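Local atomic coordinates of competence protein ComEA-related protein (Thermus thermophilus, PDB entry 2DUY), a protein that is of unknown function but is built from helix-hairpin-helix motifs and, like other proteins of this family, probably binds DNA. Residues Pro37-Ala40 and Arg41-Val44; Thr65-Arg68 and Leu69-Tyr72. All coordinates share one frame; numbering follows the deposited sequence.

Contact 1 of 2, residues Pro37-Ala40 and Arg41-Val44; sequences PVLA and RRIV
Val38 O gathers several groups: Arg42 N donates to it over 3.1 Å, and the CG methylene of Arg42 lies 3.4 Å from the same Val38 O. Arg41 NH1 also comes near this oxygen, but at a poor angle for a bond; the Arg41 chain folds back at chi3 (94°), and its charge pairs with Glu45. The shortest rung of the helical ladder is Ile43 N to Leu39 O, 2.9 Å; Arg41 N to Pro37 O and Val44 N to Ala40 O complete the run of four i to i-4 bonds. Extended from CG to NE, the Arg42 side chain runs alongside Val38 and lays one guanidinium face against the Val38 methyl, CG1 standing 3.7 Å above the centre of the plane. Arg42 NH1 bonds to Lys59 O. With an alanine here in place of Arg42, the Val38 methyl would probably lose the flat group laid over it and Lys59 O this donor. The eight residues make about two turns of helix 37-45, in the first helix-hairpin-helix motif: Ala40, Ile43 and Val44 pack on Leu29 of helix 26-29, while Arg42 reaches the loop residues Val58 and Lys59.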
ATOM      1  N   PRO A  37      -3.596   8.733   5.823  1.00 23.79           N
ATOM      2  CA  PRO A  37      -4.529   9.195   4.793  1.00 23.69           C
ATOM      3  C   PRO A  37      -3.883   9.834   3.567  1.00 22.83           C
ATOM      4  O   PRO A  37      -4.397   9.702   2.461  1.00 24.09           O
ATOM      5  CB  PRO A  37      -5.432  10.160   5.559  1.00 23.34           C
ATOM      6  CG  PRO A  37      -4.531  10.688   6.629  1.00 25.51           C
ATOM      7  CD  PRO A  37      -3.817   9.449   7.092  1.00 25.58           C
ATOM      8  N   VAL A  38      -2.766  10.524   3.751  1.00 21.64           N
ATOM      9  CA  VAL A  38      -2.097  11.172   2.631  1.00 21.14           C
ATOM     10  C   VAL A  38      -1.434  10.156   1.716  1.00 20.31           C
ATOM     11  O   VAL A  38      -1.561  10.235   0.492  1.00 17.48           O
ATOM     12  CB  VAL A  38      -1.040  12.172   3.115  1.00 22.77           C
ATOM     13  CG1 VAL A  38      -0.249  12.713   1.933  1.00 23.81           C
ATOM     14  CG2 VAL A  38      -1.725  13.311   3.855  1.00 24.62           C
ATOM     15  N   LEU A  39      -0.726   9.203   2.306  1.00 17.88           N
ATOM     16  CA  LEU A  39      -0.068   8.177   1.508  1.00 17.83           C
ATOM     17  C   LEU A  39      -1.101   7.252   0.859  1.00 16.74           C
ATOM     18  O   LEU A  39      -0.932   6.850  -0.290  1.00 16.61           O
ATOM     19  CB  LEU A  39       0.899   7.361   2.372  1.00 18.10           C
ATOM     20  CG  LEU A  39       2.193   8.082   2.751  1.00 18.96           C
ATOM     21  CD1 LEU A  39       3.031   7.181   3.658  1.00 19.05           C
ATOM     22  CD2 LEU A  39       2.965   8.452   1.493  1.00 21.00           C
ATOM     23  N   ALA A  40      -2.165   6.927   1.590  1.00 15.97           N
ATOM     24  CA  ALA A  40      -3.205   6.054   1.059  1.00 15.24           C
ATOM     25  C   ALA A  40      -3.810   6.693  -0.187  1.00 14.48           C
ATOM     26  O   ALA A  40      -4.053   6.013  -1.188  1.00 16.37           O
ATOM     27  CB  ALA A  40      -4.290   5.808   2.113  1.00 16.95           C
ATOM     28  N   ARG A  41      -4.038   7.998  -0.123  1.00 15.61           N
ATOM     29  CA  ARG A  41      -4.604   8.739  -1.253  1.00 17.20           C
ATOM     30  C   ARG A  41      -3.672   8.699  -2.463  1.00 16.15           C
ATOM     31  O   ARG A  41      -4.112   8.471  -3.592  1.00 14.67           O
ATOM     32  CB  ARG A  41      -4.841  10.196  -0.864  1.00 21.00           C
ATOM     33  CG  ARG A  41      -5.718  10.955  -1.843  1.00 26.86           C
ATOM     34  CD  ARG A  41      -5.541  12.470  -1.725  1.00 31.60           C
ATOM     35  NE  ARG A  41      -4.557  12.979  -2.682  1.00 37.80           N
ATOM     36  CZ  ARG A  41      -3.242  13.011  -2.486  1.00 38.06           C
ATOM     37  NH1 ARG A  41      -2.716  12.568  -1.349  1.00 40.20           N
ATOM     38  NH2 ARG A  41      -2.447  13.476  -3.443  1.00 37.65           N
ATOM     39  N   ARG A  42      -2.383   8.936  -2.233  1.00 15.42           N
ATOM     40  CA  ARG A  42      -1.413   8.914  -3.330  1.00 14.62           C
ATOM     41  C   ARG A  42      -1.301   7.523  -3.946  1.00 14.59           C
ATOM     42  O   ARG A  42      -1.076   7.384  -5.145  1.00 14.74           O
ATOM     43  CB  ARG A  42      -0.034   9.357  -2.837  1.00 16.56           C
ATOM     44  CG  ARG A  42       0.020  10.812  -2.406  1.00 19.30           C
ATOM     45  CD  ARG A  42       1.341  11.146  -1.743  1.00 20.17           C
ATOM     46  NE  ARG A  42       1.436  12.567  -1.422  1.00 22.06           N
ATOM     47  CZ  ARG A  42       2.423  13.110  -0.714  1.00 26.26           C
ATOM     48  NH1 ARG A  42       3.406  12.344  -0.245  1.00 26.10           N
ATOM     49  NH2 ARG A  42       2.431  14.419  -0.483  1.00 25.32           N
ATOM     50  N   ILE A  43      -1.436   6.490  -3.126  1.00 15.13           N
ATOM     51  CA  ILE A  43      -1.359   5.133  -3.648  1.00 14.47           C
ATOM     52  C   ILE A  43      -2.525   4.912  -4.618  1.00 14.42           C
ATOM     53  O   ILE A  43      -2.320   4.414  -5.715  1.00 15.33           O
ATOM     54  CB  ILE A  43      -1.397   4.087  -2.507  1.00 13.35           C
ATOM     55  CG1 ILE A  43      -0.070   4.136  -1.740  1.00 14.88           C
ATOM     56  CG2 ILE A  43      -1.638   2.670  -3.077  1.00 13.64           C
ATOM     57  CD1 ILE A  43      -0.039   3.272  -0.489  1.00 13.72           C
ATOM     58  N   VAL A  44      -3.740   5.296  -4.227  1.00 14.12           N
ATOM     59  CA  VAL A  44      -4.898   5.110  -5.123  1.00 13.84           C
ATOM     60  C   VAL A  44      -4.707   5.890  -6.415  1.00 13.73           C
ATOM     61  O   VAL A  44      -4.970   5.383  -7.515  1.00 13.38           O
ATOM     62  CB  VAL A  44      -6.230   5.590  -4.491  1.00 13.98           C
ATOM     63  CG1 VAL A  44      -7.367   5.447  -5.517  1.00 14.05           C
ATOM     64  CG2 VAL A  44      -6.546   4.776  -3.252  1.00 13.88           C
TER

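Contact 2 of 2, residues Thr65-Arg68 and Leu69-Tyr72; sequences TLER and LRPY
Leu66 O accepts from Arg70 N at 3.0 Å, the donor almost in line with the carbonyl bond. Leu69 N shares this oxygen, also at 3.0 Å but at a weak 121° N-H...O angle, and bonds weakly to Thr65 O as well. The Leu69 amide is thus split between an i-4 and an i-3 acceptor. Pro71 has no N-H to offer Glu67 O; instead its ring carbon CD lies 3.4 Å from Arg68 O. One residue on, Tyr72 N turns back to Leu69 O at 2.9 Å, and Tyr72, just before strand 73-74, also makes backbone hydrogen bonds with Val19. The Tyr72 ring approaches Arg68 O edge-on and in plane, CE1 3.5 Å from the oxygen.

On another side of the turn, Arg70 doubles back over the helix. Its CG sits anti to the carbonyl carbon (chi1 -66°), 3.2 Å from Leu66 O, and a bend at chi2 swings the chain so that the Arg70 and Leu66 side chains cross at about a right angle. Leu66 CG lies 3.6 Å above one guanidinium face, displaced toward its rim, and NH1 approaches Glu67 CA obliquely. The charge of Arg70 is paired with Glu53, whose side chain also touches Leu66, so the arginine ties this turn to the preceding loop. Between Glu67 and Arg68 the attraction is long and purely electrostatic. Buried Leu66 packs on Leu55 and Leu56, and buried Leu69 on Pro33; Leu69 CD1 also meets Thr65 CG2.

The C-terminal part of helix 63-69 and the turn after it, with the Leu69 amide shared between two carbonyls and a proline following, belong to the second helix of the second helix-hairpin-helix motif, a type of unit that commonly binds DNA and may do so here.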
ATOM      1  N   THR A  65      10.188   2.093   3.937  1.00 24.91           N
ATOM      2  CA  THR A  65       8.746   2.014   4.116  1.00 25.18           C
ATOM      3  C   THR A  65       8.259   0.788   3.381  1.00 25.12           C
ATOM      4  O   THR A  65       7.517  -0.027   3.917  1.00 23.03           O
ATOM      5  CB  THR A  65       8.022   3.212   3.496  1.00 27.46           C
ATOM      6  OG1 THR A  65       8.535   4.430   4.044  1.00 32.95           O
ATOM      7  CG2 THR A  65       6.530   3.123   3.777  1.00 28.10           C
ATOM      8  N   LEU A  66       8.691   0.676   2.134  1.00 24.58           N
ATOM      9  CA  LEU A  66       8.301  -0.439   1.287  1.00 24.38           C
ATOM     10  C   LEU A  66       8.784  -1.768   1.852  1.00 25.11           C
ATOM     11  O   LEU A  66       8.060  -2.757   1.823  1.00 25.85           O
ATOM     12  CB  LEU A  66       8.862  -0.222  -0.117  1.00 23.00           C
ATOM     13  CG  LEU A  66       8.422  -1.184  -1.213  1.00 21.30           C
ATOM     14  CD1 LEU A  66       6.911  -1.345  -1.200  1.00 22.19           C
ATOM     15  CD2 LEU A  66       8.882  -0.638  -2.550  1.00 21.76           C
ATOM     16  N   GLU A  67      10.004  -1.783   2.381  1.00 27.25           N
ATOM     17  CA  GLU A  67      10.580  -2.996   2.947  1.00 30.06           C
ATOM     18  C   GLU A  67       9.665  -3.608   4.001  1.00 30.04           C
ATOM     19  O   GLU A  67       9.474  -4.825   4.056  1.00 29.87           O
ATOM     20  CB  GLU A  67      11.946  -2.684   3.566  1.00 33.27           C
ATOM     21  CG  GLU A  67      12.731  -3.911   4.010  1.00 39.31           C
ATOM     22  CD  GLU A  67      14.108  -3.560   4.564  1.00 42.66           C
ATOM     23  OE1 GLU A  67      14.900  -4.490   4.828  1.00 44.80           O
ATOM     24  OE2 GLU A  67      14.398  -2.356   4.738  1.00 44.79           O
ATOM     25  N   ARG A  68       9.088  -2.754   4.830  1.00 29.54           N
ATOM     26  CA  ARG A  68       8.204  -3.216   5.891  1.00 30.19           C
ATOM     27  C   ARG A  68       6.866  -3.716   5.363  1.00 27.48           C
ATOM     28  O   ARG A  68       6.270  -4.627   5.938  1.00 26.54           O
ATOM     29  CB  ARG A  68       7.951  -2.086   6.891  1.00 33.70           C
ATOM     30  CG  ARG A  68       9.203  -1.496   7.513  1.00 38.65           C
ATOM     31  CD  ARG A  68       9.970  -2.517   8.353  1.00 42.94           C
ATOM     32  NE  ARG A  68      10.685  -3.498   7.541  1.00 46.39           N
ATOM     33  CZ  ARG A  68      11.628  -4.309   8.012  1.00 48.52           C
ATOM     34  NH1 ARG A  68      11.968  -4.256   9.294  1.00 49.78           N
ATOM     35  NH2 ARG A  68      12.240  -5.167   7.205  1.00 49.47           N
ATOM     36  N   LEU A  69       6.401  -3.114   4.271  1.00 25.29           N
ATOM     37  CA  LEU A  69       5.113  -3.465   3.679  1.00 24.29           C
ATOM     38  C   LEU A  69       5.074  -4.666   2.750  1.00 22.56           C
ATOM     39  O   LEU A  69       4.009  -5.239   2.541  1.00 21.86           O
ATOM     40  CB  LEU A  69       4.547  -2.275   2.907  1.00 25.11           C
ATOM     41  CG  LEU A  69       4.133  -1.021   3.666  1.00 26.14           C
ATOM     42  CD1 LEU A  69       3.796   0.069   2.668  1.00 26.23           C
ATOM     43  CD2 LEU A  69       2.946  -1.316   4.566  1.00 26.77           C
ATOM     44  N   ARG A  70       6.213  -5.047   2.186  1.00 21.27           N
ATOM     45  CA  ARG A  70       6.237  -6.159   1.238  1.00 19.53           C
ATOM     46  C   ARG A  70       5.528  -7.436   1.671  1.00 19.65           C
ATOM     47  O   ARG A  70       4.871  -8.089   0.864  1.00 17.53           O
ATOM     48  CB  ARG A  70       7.676  -6.491   0.831  1.00 22.15           C
ATOM     49  CG  ARG A  70       8.347  -5.382   0.035  1.00 26.08           C
ATOM     50  CD  ARG A  70       9.247  -5.946  -1.048  1.00 27.59           C
ATOM     51  NE  ARG A  70       9.944  -4.879  -1.756  1.00 29.58           N
ATOM     52  CZ  ARG A  70      11.011  -4.253  -1.281  1.00 28.35           C
ATOM     53  NH1 ARG A  70      11.504  -4.599  -0.101  1.00 30.82           N
ATOM     54  NH2 ARG A  70      11.579  -3.277  -1.977  1.00 27.36           N
ATOM     55  N   PRO A  71       5.653  -7.820   2.949  1.00 16.97           N
ATOM     56  CA  PRO A  71       4.969  -9.050   3.356  1.00 17.67           C
ATOM     57  C   PRO A  71       3.439  -8.981   3.271  1.00 16.40           C
ATOM     58  O   PRO A  71       2.783 -10.007   3.107  1.00 14.19           O
ATOM     59  CB  PRO A  71       5.450  -9.244   4.797  1.00 18.25           C
ATOM     60  CG  PRO A  71       6.827  -8.628   4.776  1.00 16.82           C
ATOM     61  CD  PRO A  71       6.580  -7.360   3.998  1.00 19.20           C
ATOM     62  N   TYR A  72       2.884  -7.773   3.372  1.00 17.09           N
ATOM     63  CA  TYR A  72       1.432  -7.580   3.362  1.00 19.41           C
ATOM     64  C   TYR A  72       0.787  -7.202   2.026  1.00 17.91           C
ATOM     65  O   TYR A  72      -0.436  -7.127   1.936  1.00 19.46           O
ATOM     66  CB  TYR A  72       1.040  -6.494   4.377  1.00 21.19           C
ATOM     67  CG  TYR A  72       1.664  -6.642   5.745  1.00 24.51           C
ATOM     68  CD1 TYR A  72       2.969  -6.214   5.985  1.00 27.65           C
ATOM     69  CD2 TYR A  72       0.963  -7.248   6.790  1.00 28.63           C
ATOM     70  CE1 TYR A  72       3.564  -6.394   7.231  1.00 30.60           C
ATOM     71  CE2 TYR A  72       1.549  -7.434   8.035  1.00 30.75           C
ATOM     72  CZ  TYR A  72       2.852  -7.006   8.246  1.00 31.24           C
ATOM     73  OH  TYR A  72       3.452  -7.216   9.470  1.00 35.54           O
TER

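In the fold
Contact 1 and contact 2 lie on successive helices, 37-45 and 63-69, one in each of the two helix-hairpin-helix motifs of this small chain. Their centres are about 15 Å apart and on opposite sides of the chain's centre; the nearest atoms come within about 5 Å without touching. The loop joining the helices links them indirectly: Ile43 of contact 1 and Leu66 of contact 2 both pack on Leu55. In both, an arginine lies over an aliphatic neighbour one turn back. No ligand defines a site here; if the protein binds DNA, as its family suggests, neither contact can be assigned a part in it.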